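Local coordinates for protein UDP-galactopyranose mutase (Deinococcus radiodurans, PDB 3HDQ) that binds FAD and UDP-galactopyranose and probably interconverts UDP-galactopyranose with its ring-contracted isomer UDP-galactofuranose, at residues His109-Val115 and Thr292-Pro298; Leu120-Ile124 and Lys174-Gly178; Phe146-Lys152 and Val164-Arg169. All coordinates share one frame; numbering follows the deposited sequence.

Contact 1: residues His109-Val115 and Thr292-Pro298. With GDU (galactose-uridine-5'-diphosphate), chain K.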
loop_
_atom_site.group_PDB
_atom_site.type_symbol
_atom_site.label_atom_id
_atom_site.label_comp_id
_atom_site.label_asym_id
_atom_site.label_seq_id
_atom_site.Cartn_x
_atom_site.Cartn_y
_atom_site.Cartn_z
ATOM N N HIS A 109 -22.368 -12.274 -4.750
ATOM C CA HIS A 109 -21.483 -13.148 -5.529
ATOM C C HIS A 109 -22.256 -14.322 -6.127
ATOM O O HIS A 109 -23.133 -14.886 -5.486
ATOM C CB HIS A 109 -20.375 -13.654 -4.584
ATOM C CG HIS A 109 -19.253 -14.403 -5.246
ATOM N ND1 HIS A 109 -18.479 -13.868 -6.252
ATOM C CD2 HIS A 109 -18.721 -15.622 -4.976
ATOM C CE1 HIS A 109 -17.543 -14.737 -6.602
ATOM N NE2 HIS A 109 -17.665 -15.809 -5.837
ATOM N N ARG A 110 -21.922 -14.686 -7.357
ATOM C CA ARG A 110 -22.544 -15.826 -8.011
ATOM C C ARG A 110 -21.480 -16.698 -8.642
ATOM O O ARG A 110 -20.560 -16.206 -9.300
ATOM C CB ARG A 110 -23.565 -15.383 -9.057
ATOM C CG ARG A 110 -24.816 -14.780 -8.434
ATOM C CD ARG A 110 -25.742 -14.222 -9.483
ATOM N NE ARG A 110 -27.080 -13.966 -8.963
ATOM C CZ ARG A 110 -27.506 -12.799 -8.497
ATOM N NH1 ARG A 110 -26.692 -11.759 -8.449
ATOM N NH2 ARG A 110 -28.751 -12.680 -8.062
ATOM N N VAL A 111 -21.606 -17.999 -8.412
ATOM C CA VAL A 111 -20.630 -18.963 -8.881
ATOM C C VAL A 111 -21.282 -19.950 -9.845
ATOM O O VAL A 111 -22.418 -20.389 -9.632
ATOM C CB VAL A 111 -20.011 -19.726 -7.698
ATOM C CG1 VAL A 111 -18.932 -20.714 -8.187
ATOM C CG2 VAL A 111 -19.469 -18.739 -6.643
ATOM N N LEU A 112 -20.564 -20.281 -10.910
ATOM C CA LEU A 112 -21.014 -21.290 -11.849
ATOM C C LEU A 112 -20.060 -22.478 -11.803
ATOM O O LEU A 112 -18.846 -22.303 -11.734
ATOM C CB LEU A 112 -21.080 -20.710 -13.260
ATOM C CG LEU A 112 -22.396 -20.268 -13.913
ATOM C CD1 LEU A 112 -23.478 -19.912 -12.922
ATOM C CD2 LEU A 112 -22.132 -19.095 -14.862
ATOM N N ALA A 113 -20.605 -23.689 -11.822
ATOM C CA ALA A 113 -19.762 -24.880 -11.856
ATOM C C ALA A 113 -19.724 -25.460 -13.260
ATOM O O ALA A 113 -20.756 -25.585 -13.914
ATOM C CB ALA A 113 -20.260 -25.923 -10.861
ATOM N N SER A 114 -18.526 -25.801 -13.718
ATOM C CA SER A 114 -18.349 -26.407 -15.027
ATOM C C SER A 114 -18.524 -27.921 -14.930
ATOM O O SER A 114 -17.677 -28.633 -14.387
ATOM C CB SER A 114 -16.981 -26.047 -15.596
ATOM O OG SER A 114 -16.773 -26.683 -16.839
ATOM N N VAL A 115 -19.644 -28.401 -15.453
ATOM C CA VAL A 115 -20.024 -29.801 -15.334
ATOM C C VAL A 115 -20.684 -30.205 -16.639
ATOM O O VAL A 115 -21.570 -29.501 -17.128
ATOM C CB VAL A 115 -21.038 -29.981 -14.182
ATOM C CG1 VAL A 115 -21.778 -31.308 -14.303
ATOM C CG2 VAL A 115 -20.336 -29.862 -12.831
ATOM N N THR A 292 -19.365 -14.803 -14.628
ATOM C CA THR A 292 -19.622 -14.393 -13.229
ATOM C C THR A 292 -18.311 -14.204 -12.506
ATOM O O THR A 292 -17.249 -14.406 -13.088
ATOM C CB THR A 292 -20.359 -15.458 -12.376
ATOM O OG1 THR A 292 -19.885 -16.766 -12.729
ATOM C CG2 THR A 292 -21.836 -15.388 -12.539
ATOM N N GLY A 293 -18.396 -13.886 -11.212
ATOM C CA GLY A 293 -17.218 -13.710 -10.375
ATOM C C GLY A 293 -16.273 -14.896 -10.338
ATOM O O GLY A 293 -15.059 -14.734 -10.447
ATOM N N THR A 294 -16.832 -16.096 -10.206
ATOM C CA THR A 294 -16.021 -17.300 -10.094
ATOM C C THR A 294 -16.646 -18.471 -10.843
ATOM O O THR A 294 -17.853 -18.716 -10.743
ATOM C CB THR A 294 -15.842 -17.699 -8.604
ATOM O OG1 THR A 294 -15.195 -16.635 -7.893
ATOM C CG2 THR A 294 -15.016 -18.971 -8.466
ATOM N N VAL A 295 -15.818 -19.193 -11.594
ATOM C CA VAL A 295 -16.222 -20.456 -12.189
ATOM C C VAL A 295 -15.480 -21.592 -11.486
ATOM O O VAL A 295 -14.243 -21.581 -11.450
ATOM C CB VAL A 295 -15.872 -20.528 -13.700
ATOM C CG1 VAL A 295 -16.196 -21.909 -14.243
ATOM C CG2 VAL A 295 -16.600 -19.468 -14.486
ATOM N N ASN A 296 -16.223 -22.562 -10.941
ATOM C CA ASN A 296 -15.617 -23.745 -10.299
ATOM C C ASN A 296 -15.393 -24.883 -11.288
ATOM O O ASN A 296 -16.144 -25.029 -12.250
ATOM C CB ASN A 296 -16.466 -24.262 -9.123
ATOM C CG ASN A 296 -16.393 -23.363 -7.896
ATOM O OD1 ASN A 296 -15.664 -22.363 -7.877
ATOM N ND2 ASN A 296 -17.155 -23.710 -6.864
ATOM N N TYR A 297 -14.371 -25.700 -11.039
ATOM C CA TYR A 297 -14.058 -26.834 -11.907
ATOM C C TYR A 297 -13.945 -28.137 -11.127
ATOM O O TYR A 297 -12.849 -28.578 -10.812
ATOM C CB TYR A 297 -12.767 -26.573 -12.682
ATOM C CG TYR A 297 -12.922 -25.514 -13.746
ATOM C CD1 TYR A 297 -12.573 -24.195 -13.496
ATOM C CD2 TYR A 297 -13.434 -25.832 -15.004
ATOM C CE1 TYR A 297 -12.720 -23.217 -14.472
ATOM C CE2 TYR A 297 -13.581 -24.857 -15.990
ATOM C CZ TYR A 297 -13.219 -23.555 -15.715
ATOM O OH TYR A 297 -13.367 -22.584 -16.679
ATOM N N PRO A 298 -15.084 -28.773 -10.832
ATOM C CA PRO A 298 -15.064 -29.959 -9.973
ATOM C C PRO A 298 -14.394 -31.154 -10.634
ATOM O O PRO A 298 -13.916 -32.032 -9.915
ATOM C CB PRO A 298 -16.552 -30.276 -9.764
ATOM C CG PRO A 298 -17.299 -29.102 -10.272
ATOM C CD PRO A 298 -16.438 -28.455 -11.305
HETATM N N1 GDU K . -17.409 -27.748 -2.709
HETATM C C2 GDU K . -17.491 -28.425 -3.758
HETATM N N3 GDU K . -17.756 -28.212 -4.976
HETATM C C4 GDU K . -18.011 -26.919 -5.241
HETATM C C5 GDU K . -17.957 -25.957 -4.114
HETATM C C6 GDU K . -17.649 -26.417 -2.885
HETATM O O2 GDU K . -17.198 -29.795 -3.524
HETATM O O4 GDU K . -18.252 -26.540 -6.385
HETATM C C1D GDU K . -17.047 -28.281 -1.427
HETATM C C2D GDU K . -15.546 -28.502 -1.120
HETATM O O2D GDU K . -15.330 -29.534 -0.165
HETATM C C3D GDU K . -15.167 -27.135 -0.589
HETATM C C4D GDU K . -16.351 -26.912 0.350
HETATM O O4D GDU K . -17.485 -27.472 -0.319
HETATM O O3D GDU K . -13.907 -27.170 0.074
HETATM C C5D GDU K . -16.498 -25.513 0.930
HETATM O O5D GDU K . -16.733 -24.682 -0.221
HETATM P PA GDU K . -16.259 -23.159 -0.289
HETATM O O1A GDU K . -16.935 -22.522 -1.453
HETATM O O2A GDU K . -16.697 -22.494 0.949
HETATM O O3A GDU K . -14.695 -23.077 -0.555
HETATM P PB GDU K . -13.813 -21.847 -0.092
HETATM O O1B GDU K . -12.465 -22.274 -0.539
HETATM O O2B GDU K . -13.727 -21.590 1.367
HETATM O O3B GDU K . -14.139 -20.486 -0.880
HETATM C "C1'" GDU K . -13.852 -19.098 -0.619
HETATM C "C2'" GDU K . -14.933 -18.530 0.324
HETATM C "C3'" GDU K . -16.290 -18.960 -0.280
HETATM C "C4'" GDU K . -16.483 -18.178 -1.614
HETATM C "C5'" GDU K . -15.231 -18.405 -2.507
HETATM C "C6'" GDU K . -15.164 -17.456 -3.737
HETATM O "O2'" GDU K . -14.736 -18.965 1.682
HETATM O "O3'" GDU K . -17.337 -18.696 0.680
HETATM O "O4'" GDU K . -16.657 -16.782 -1.291
HETATM O "O5'" GDU K . -13.912 -18.407 -1.891
HETATM O "O6'" GDU K . -15.630 -18.087 -4.954
HETATM O O HOH W 1 -20.430 -12.903 -9.527
#
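V111, L112 and A113 pair in parallel with T294, V295 and N296. The rungs are hydrogen bonds from L112 N to T294 O, from N296 N to L112 O at 2.8 Å, and from S114 N to N296 O. The side chains of V111, A113, T294 and N296 share one face, where the substrate UDP-galactose lies. On N296, CB lies about equally near uracil O4 and L112 O, 4.0 Å from each, and CG passes 3.7 Å from V111 CG1. At the tip, OD1 also lies beside that methyl, and ND2 donates to uracil O4 at 3.1 Å (153° at the hydrogen). With CG anti to the carbonyl carbon (chi1 -73°), the amide is carried out on the substrate face; asparagine suits this place because its NH2 can read a carbonyl. Near the galactose, H109 NE2 is hydrogen-bonded to O6' at 3.2 Å, and T294 OG1 makes a weak bond to the same oxygen. T294 OG1 also bonds S307, while Y107 holds H109 ND1. At G293 a side chain would run into the H109 ring. Strand 294-296 lies between strands 111-115 and 305-308 of a mixed sheet, and helix 159-184 packs on A113 and N296 through F175 and Y179.

Contact 2: residues Leu120-Ile124 and Lys174-Gly178. With GDU (galactose-uridine-5'-diphosphate), chain K.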
loop_
_atom_site.group_PDB
_atom_site.type_symbol
_atom_site.label_atom_id
_atom_site.label_comp_id
_atom_site.label_asym_id
_atom_site.label_seq_id
_atom_site.Cartn_x
_atom_site.Cartn_y
_atom_site.Cartn_z
ATOM N N LEU A 120 -23.228 -24.245 -14.722
ATOM C CA LEU A 120 -24.437 -24.465 -13.945
ATOM C C LEU A 120 -24.306 -23.860 -12.560
ATOM O O LEU A 120 -23.234 -23.886 -11.984
ATOM C CB LEU A 120 -24.685 -25.977 -13.824
ATOM C CG LEU A 120 -25.648 -26.669 -14.798
ATOM C CD1 LEU A 120 -25.843 -25.859 -16.073
ATOM C CD2 LEU A 120 -25.168 -28.086 -15.104
ATOM N N PRO A 121 -25.412 -23.345 -12.003
ATOM C CA PRO A 121 -25.362 -22.756 -10.665
ATOM C C PRO A 121 -24.908 -23.753 -9.599
ATOM O O PRO A 121 -25.379 -24.897 -9.559
ATOM C CB PRO A 121 -26.822 -22.354 -10.398
ATOM C CG PRO A 121 -27.464 -22.294 -11.739
ATOM C CD PRO A 121 -26.769 -23.307 -12.577
ATOM N N ILE A 122 -23.979 -23.310 -8.761
ATOM C CA ILE A 122 -23.667 -23.967 -7.495
ATOM C C ILE A 122 -23.765 -22.837 -6.484
ATOM O O ILE A 122 -23.255 -21.747 -6.741
ATOM C CB ILE A 122 -22.244 -24.592 -7.509
ATOM C CG1 ILE A 122 -21.923 -25.264 -6.178
ATOM C CG2 ILE A 122 -21.183 -23.550 -7.841
ATOM C CD1 ILE A 122 -22.366 -26.701 -6.106
ATOM N N PRO A 123 -24.465 -23.050 -5.359
ATOM C CA PRO A 123 -25.154 -24.247 -4.858
ATOM C C PRO A 123 -26.089 -24.897 -5.882
ATOM O O PRO A 123 -26.683 -24.201 -6.700
ATOM C CB PRO A 123 -25.997 -23.708 -3.694
ATOM C CG PRO A 123 -25.364 -22.475 -3.284
ATOM C CD PRO A 123 -24.726 -21.878 -4.506
ATOM N N ILE A 124 -26.205 -26.222 -5.836
ATOM C CA ILE A 124 -27.172 -26.936 -6.665
ATOM C C ILE A 124 -28.572 -26.401 -6.378
ATOM O O ILE A 124 -28.973 -26.299 -5.215
ATOM C CB ILE A 124 -27.142 -28.458 -6.381
ATOM C CG1 ILE A 124 -25.773 -29.045 -6.758
ATOM C CG2 ILE A 124 -28.297 -29.167 -7.107
ATOM C CD1 ILE A 124 -25.633 -30.534 -6.511
ATOM N N LYS A 174 -20.867 -35.414 -9.385
ATOM C CA LYS A 174 -20.727 -34.379 -10.402
ATOM C C LYS A 174 -20.270 -33.016 -9.885
ATOM O O LYS A 174 -19.544 -32.311 -10.582
ATOM C CB LYS A 174 -22.010 -34.263 -11.236
ATOM C CG LYS A 174 -21.913 -35.072 -12.508
ATOM C CD LYS A 174 -23.250 -35.439 -13.105
ATOM C CE LYS A 174 -23.023 -36.356 -14.315
ATOM N NZ LYS A 174 -24.134 -37.337 -14.501
ATOM N N PHE A 175 -20.677 -32.665 -8.665
ATOM C CA PHE A 175 -20.381 -31.347 -8.106
ATOM C C PHE A 175 -19.413 -31.362 -6.905
ATOM O O PHE A 175 -18.656 -30.412 -6.713
ATOM C CB PHE A 175 -21.683 -30.622 -7.723
ATOM C CG PHE A 175 -22.525 -30.218 -8.908
ATOM C CD1 PHE A 175 -23.399 -31.118 -9.495
ATOM C CD2 PHE A 175 -22.439 -28.936 -9.433
ATOM C CE1 PHE A 175 -24.160 -30.751 -10.590
ATOM C CE2 PHE A 175 -23.201 -28.567 -10.531
ATOM C CZ PHE A 175 -24.057 -29.475 -11.111
ATOM N N PHE A 176 -19.439 -32.428 -6.100
ATOM C CA PHE A 176 -18.686 -32.439 -4.841
ATOM C C PHE A 176 -17.457 -33.347 -4.757
ATOM O O PHE A 176 -16.395 -32.900 -4.310
ATOM C CB PHE A 176 -19.611 -32.708 -3.655
ATOM C CG PHE A 176 -20.495 -31.555 -3.330
ATOM C CD1 PHE A 176 -20.075 -30.580 -2.447
ATOM C CD2 PHE A 176 -21.730 -31.425 -3.938
ATOM C CE1 PHE A 176 -20.884 -29.512 -2.157
ATOM C CE2 PHE A 176 -22.543 -30.354 -3.656
ATOM C CZ PHE A 176 -22.122 -29.397 -2.768
ATOM N N ARG A 177 -17.596 -34.607 -5.164
ATOM C CA ARG A 177 -16.506 -35.560 -4.991
ATOM C C ARG A 177 -15.203 -35.077 -5.614
ATOM O O ARG A 177 -14.187 -34.967 -4.924
ATOM C CB ARG A 177 -16.860 -36.941 -5.535
ATOM C CG ARG A 177 -15.809 -37.996 -5.178
ATOM C CD ARG A 177 -16.173 -39.379 -5.677
ATOM N NE ARG A 177 -16.443 -39.377 -7.111
ATOM C CZ ARG A 177 -16.345 -40.451 -7.890
ATOM N NH1 ARG A 177 -15.971 -41.619 -7.372
ATOM N NH2 ARG A 177 -16.608 -40.358 -9.189
ATOM N N GLY A 178 -15.231 -34.797 -6.913
ATOM C CA GLY A 178 -14.037 -34.358 -7.621
ATOM C C GLY A 178 -13.429 -33.063 -7.077
ATOM O O GLY A 178 -12.209 -32.947 -6.950
HETATM N N1 GDU K . -17.409 -27.748 -2.709
HETATM C C2 GDU K . -17.491 -28.425 -3.758
HETATM N N3 GDU K . -17.756 -28.212 -4.976
HETATM C C4 GDU K . -18.011 -26.919 -5.241
HETATM C C5 GDU K . -17.957 -25.957 -4.114
HETATM C C6 GDU K . -17.649 -26.417 -2.885
HETATM O O2 GDU K . -17.198 -29.795 -3.524
HETATM O O4 GDU K . -18.252 -26.540 -6.385
HETATM C C1D GDU K . -17.047 -28.281 -1.427
HETATM C C2D GDU K . -15.546 -28.502 -1.120
HETATM O O2D GDU K . -15.330 -29.534 -0.165
HETATM C C3D GDU K . -15.167 -27.135 -0.589
HETATM C C4D GDU K . -16.351 -26.912 0.350
HETATM O O4D GDU K . -17.485 -27.472 -0.319
HETATM O O3D GDU K . -13.907 -27.170 0.074
HETATM C C5D GDU K . -16.498 -25.513 0.930
HETATM O O5D GDU K . -16.733 -24.682 -0.221
HETATM P PA GDU K . -16.259 -23.159 -0.289
HETATM O O1A GDU K . -16.935 -22.522 -1.453
HETATM O O2A GDU K . -16.697 -22.494 0.949
HETATM O O3A GDU K . -14.695 -23.077 -0.555
HETATM P PB GDU K . -13.813 -21.847 -0.092
HETATM O O1B GDU K . -12.465 -22.274 -0.539
HETATM O O2B GDU K . -13.727 -21.590 1.367
HETATM O O3B GDU K . -14.139 -20.486 -0.880
HETATM C "C1'" GDU K . -13.852 -19.098 -0.619
HETATM C "C2'" GDU K . -14.933 -18.530 0.324
HETATM C "C3'" GDU K . -16.290 -18.960 -0.280
HETATM C "C4'" GDU K . -16.483 -18.178 -1.614
HETATM C "C5'" GDU K . -15.231 -18.405 -2.507
HETATM C "C6'" GDU K . -15.164 -17.456 -3.737
HETATM O "O2'" GDU K . -14.736 -18.965 1.682
HETATM O "O3'" GDU K . -17.337 -18.696 0.680
HETATM O "O4'" GDU K . -16.657 -16.782 -1.291
HETATM O "O5'" GDU K . -13.912 -18.407 -1.891
HETATM O "O6'" GDU K . -15.630 -18.087 -4.954
#
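The ring of F175 fits among L120, I122 and I124, each meeting a different part of it. I124 comes over one face: its CG1 stands 4.2 Å from the ring centroid, 14° off the normal, a CH-pi contact displaced toward the rim. Fully extended, I124 carries CD1 onward to 3.8 Å from F175 CD1, and the same methyl reaches the edge of the F176 ring 4.2 Å from CE2. With CG1 anti to the backbone N (chi1 179°), I122 sets that carbon 3.9 Å from uracil O4, and the bend at chi2 (88°) brings CD1 to 4.0 Å from F175 CD2. L120 CD2 closes on the ring edge at CZ. Long, branched aliphatic chains suit this place, since they can mould themselves to flat rings without polar groups to satisfy. The backbone of F175 serves the substrate: its O accepts the uracil N3 hydrogen at 2.9 Å, while F176 CD1 lies 3.2 Å from uracil O2. An alanine in place of F175 would probably take away the ring face that I124 CG1 rests on and the rim that L120 and I122 touch, opening a gap and setting their ends free to turn. The strand 118-122 edges the mixed sheet beside strand 111-115, and F175, on helix 159-184, also packs against A113 and V115 of that neighbour and T128 of helix 126-133.

Contact 3: residues Phe146-Lys152 and Val164-Arg169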
loop_
_atom_site.group_PDB
_atom_site.type_symbol
_atom_site.label_atom_id
_atom_site.label_comp_id
_atom_site.label_asym_id
_atom_site.label_seq_id
_atom_site.Cartn_x
_atom_site.Cartn_y
_atom_site.Cartn_z
ATOM N N PHE A 146 -35.272 -35.081 -5.233
ATOM C CA PHE A 146 -34.130 -35.244 -4.313
ATOM C C PHE A 146 -34.376 -36.405 -3.336
ATOM O O PHE A 146 -33.505 -37.256 -3.128
ATOM C CB PHE A 146 -33.850 -33.955 -3.525
ATOM C CG PHE A 146 -33.099 -32.901 -4.304
ATOM C CD1 PHE A 146 -32.219 -33.255 -5.321
ATOM C CD2 PHE A 146 -33.251 -31.553 -3.996
ATOM C CE1 PHE A 146 -31.524 -32.285 -6.030
ATOM C CE2 PHE A 146 -32.546 -30.573 -4.697
ATOM C CZ PHE A 146 -31.689 -30.945 -5.717
ATOM N N ALA A 147 -35.568 -36.420 -2.747
ATOM C CA ALA A 147 -35.997 -37.499 -1.864
ATOM C C ALA A 147 -35.801 -38.872 -2.506
ATOM O O ALA A 147 -35.383 -39.823 -1.848
ATOM C CB ALA A 147 -37.459 -37.301 -1.465
ATOM N N SER A 148 -36.082 -38.958 -3.804
ATOM C CA SER A 148 -36.050 -40.233 -4.518
ATOM C C SER A 148 -34.645 -40.741 -4.872
ATOM O O SER A 148 -34.488 -41.911 -5.223
ATOM C CB SER A 148 -36.898 -40.148 -5.792
ATOM O OG SER A 148 -36.126 -39.710 -6.906
ATOM N N VAL A 149 -33.626 -39.884 -4.815
ATOM C CA VAL A 149 -32.267 -40.349 -5.110
ATOM C C VAL A 149 -31.388 -40.356 -3.858
ATOM O O VAL A 149 -30.323 -40.975 -3.829
ATOM C CB VAL A 149 -31.577 -39.520 -6.224
ATOM C CG1 VAL A 149 -32.252 -39.758 -7.577
ATOM C CG2 VAL A 149 -31.561 -38.039 -5.865
ATOM N N ALA A 150 -31.846 -39.667 -2.823
ATOM C CA ALA A 150 -31.077 -39.560 -1.594
ATOM C C ALA A 150 -30.794 -40.938 -0.989
ATOM O O ALA A 150 -31.609 -41.861 -1.101
ATOM C CB ALA A 150 -31.802 -38.664 -0.590
ATOM N N GLU A 151 -29.600 -41.092 -0.473
ATOM C CA GLU A 151 -29.221 -42.262 0.241
ATOM C C GLU A 151 -29.390 -41.944 1.690
ATOM O O GLU A 151 -29.148 -40.859 2.123
ATOM C CB GLU A 151 -27.772 -42.580 0.007
ATOM C CG GLU A 151 -27.445 -42.766 -1.380
ATOM C CD GLU A 151 -26.084 -43.261 -1.539
ATOM O OE1 GLU A 151 -25.634 -43.438 -2.654
ATOM O OE2 GLU A 151 -25.447 -43.471 -0.529
ATOM N N LYS A 152 -29.830 -42.901 2.461
ATOM C CA LYS A 152 -29.858 -42.625 3.852
ATOM C C LYS A 152 -28.684 -43.167 4.570
ATOM O O LYS A 152 -28.015 -44.073 4.150
ATOM C CB LYS A 152 -31.149 -43.003 4.526
ATOM C CG LYS A 152 -31.435 -41.990 5.605
ATOM C CD LYS A 152 -30.236 -41.034 5.720
ATOM C CE LYS A 152 -30.593 -39.603 5.464
ATOM N NZ LYS A 152 -30.399 -38.713 6.651
ATOM N N VAL A 164 -24.596 -36.864 -0.128
ATOM C CA VAL A 164 -25.252 -38.036 -0.697
ATOM C C VAL A 164 -26.628 -38.303 -0.058
ATOM O O VAL A 164 -27.502 -38.890 -0.673
ATOM C CB VAL A 164 -24.318 -39.267 -0.627
ATOM C CG1 VAL A 164 -24.414 -39.969 0.738
ATOM C CG2 VAL A 164 -24.613 -40.217 -1.756
ATOM N N SER A 165 -26.827 -37.830 1.164
ATOM C CA SER A 165 -28.091 -38.028 1.870
ATOM C C SER A 165 -29.136 -36.967 1.533
ATOM O O SER A 165 -30.281 -37.041 1.994
ATOM C CB SER A 165 -27.859 -38.051 3.391
ATOM O OG SER A 165 -27.548 -36.761 3.882
ATOM N N LYS A 166 -28.738 -35.979 0.737
ATOM C CA LYS A 166 -29.646 -34.901 0.356
ATOM C C LYS A 166 -29.955 -34.864 -1.138
ATOM O O LYS A 166 -31.101 -34.616 -1.530
ATOM C CB LYS A 166 -29.109 -33.545 0.830
ATOM C CG LYS A 166 -29.046 -33.424 2.340
ATOM C CD LYS A 166 -28.593 -32.050 2.795
ATOM C CE LYS A 166 -28.335 -32.070 4.299
ATOM N NZ LYS A 166 -27.984 -30.729 4.828
ATOM N N VAL A 167 -28.944 -35.109 -1.967
ATOM C CA VAL A 167 -29.119 -35.034 -3.417
ATOM C C VAL A 167 -28.633 -36.277 -4.146
ATOM O O VAL A 167 -28.598 -36.310 -5.377
ATOM C CB VAL A 167 -28.387 -33.817 -4.018
ATOM C CG1 VAL A 167 -28.968 -32.527 -3.473
ATOM C CG2 VAL A 167 -26.883 -33.915 -3.751
ATOM N N GLY A 168 -28.239 -37.296 -3.391
ATOM C CA GLY A 168 -27.899 -38.570 -3.987
ATOM C C GLY A 168 -26.505 -38.648 -4.567
ATOM O O GLY A 168 -25.726 -37.705 -4.511
ATOM N N ARG A 169 -26.220 -39.789 -5.175
ATOM C CA ARG A 169 -24.870 -40.173 -5.553
ATOM C C ARG A 169 -24.377 -39.550 -6.874
ATOM O O ARG A 169 -23.194 -39.246 -7.018
ATOM C CB ARG A 169 -24.805 -41.704 -5.597
ATOM C CG ARG A 169 -23.474 -42.282 -5.997
ATOM C CD ARG A 169 -22.433 -42.129 -4.912
ATOM N NE ARG A 169 -22.901 -42.530 -3.582
ATOM C CZ ARG A 169 -22.103 -42.612 -2.522
ATOM N NH1 ARG A 169 -20.810 -42.336 -2.651
ATOM N NH2 ARG A 169 -22.588 -42.963 -1.337
HETATM O O HOH W 2 -28.359 -41.795 -5.047
#
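E151 meets R169 through a two-pronged salt bridge. R169 NE donates to OE1 and NH2 to OE2, each at 3.0 Å; using NE and NH2, the guanidinium grips side-on, with both oxygens close to its plane. The two flat groups are nevertheless turned 33° apart, and NE approaches OE1 from above the carboxylate plane. Glutamate has the length for this: its chain runs extended beyond CG, past the V164 CG2 methyl, while R169 bends at chi2 and chi3 to present its edge. R169 NH1 has a second acidic partner, E160, which would help balance its charge. The backbone of E151 is held too, its N donating almost straight to V164 O (176° at the hydrogen), and its O receives a CH...O contact from S165 CA at 3.0 Å. S165 also packs its CB against K152 CE, whereas its hydroxyl turns back to D161 O. At the other end V167 lays CG1 over one face of the F146 ring, 3.8 Å from the centroid; valine suits the place because a branch methyl close to the backbone can lie on the ring, and the pair has no polar group to satisfy. Between V167 and R169, G168 takes a positive phi, which favours glycine, and a CB there would strike V149 O. The contact thus joins the tail of helix 139-149 and the chain leaving it to a kinked part of helix 159-184, with T201 and T203 of a loop touching V167 and F146.

Contacts 1 and 2 are buried and both reach the substrate, while contact 3 is partly buried, farther from the chain's centre. Neighbouring strands 111-115 and 118-122 of one sheet link contact 1 to the strand side of contact 2, where A113 N and L120 O, 2.6 Å apart, probably form a hydrogen bond. Helix 159-184 is common to contacts 2 and 3, which meet where I124 CG2 lies 4.1 Å from F146 CZ. Chemistry follows place: contact 1 is built of strand backbone bonds with polar side chains turned to the ligand, contact 2 joins its segments through apolar side chains, with a backbone carbonyl given to the uracil, and contact 3 combines an aromatic-aliphatic patch with a salt bridge between partly exposed residues.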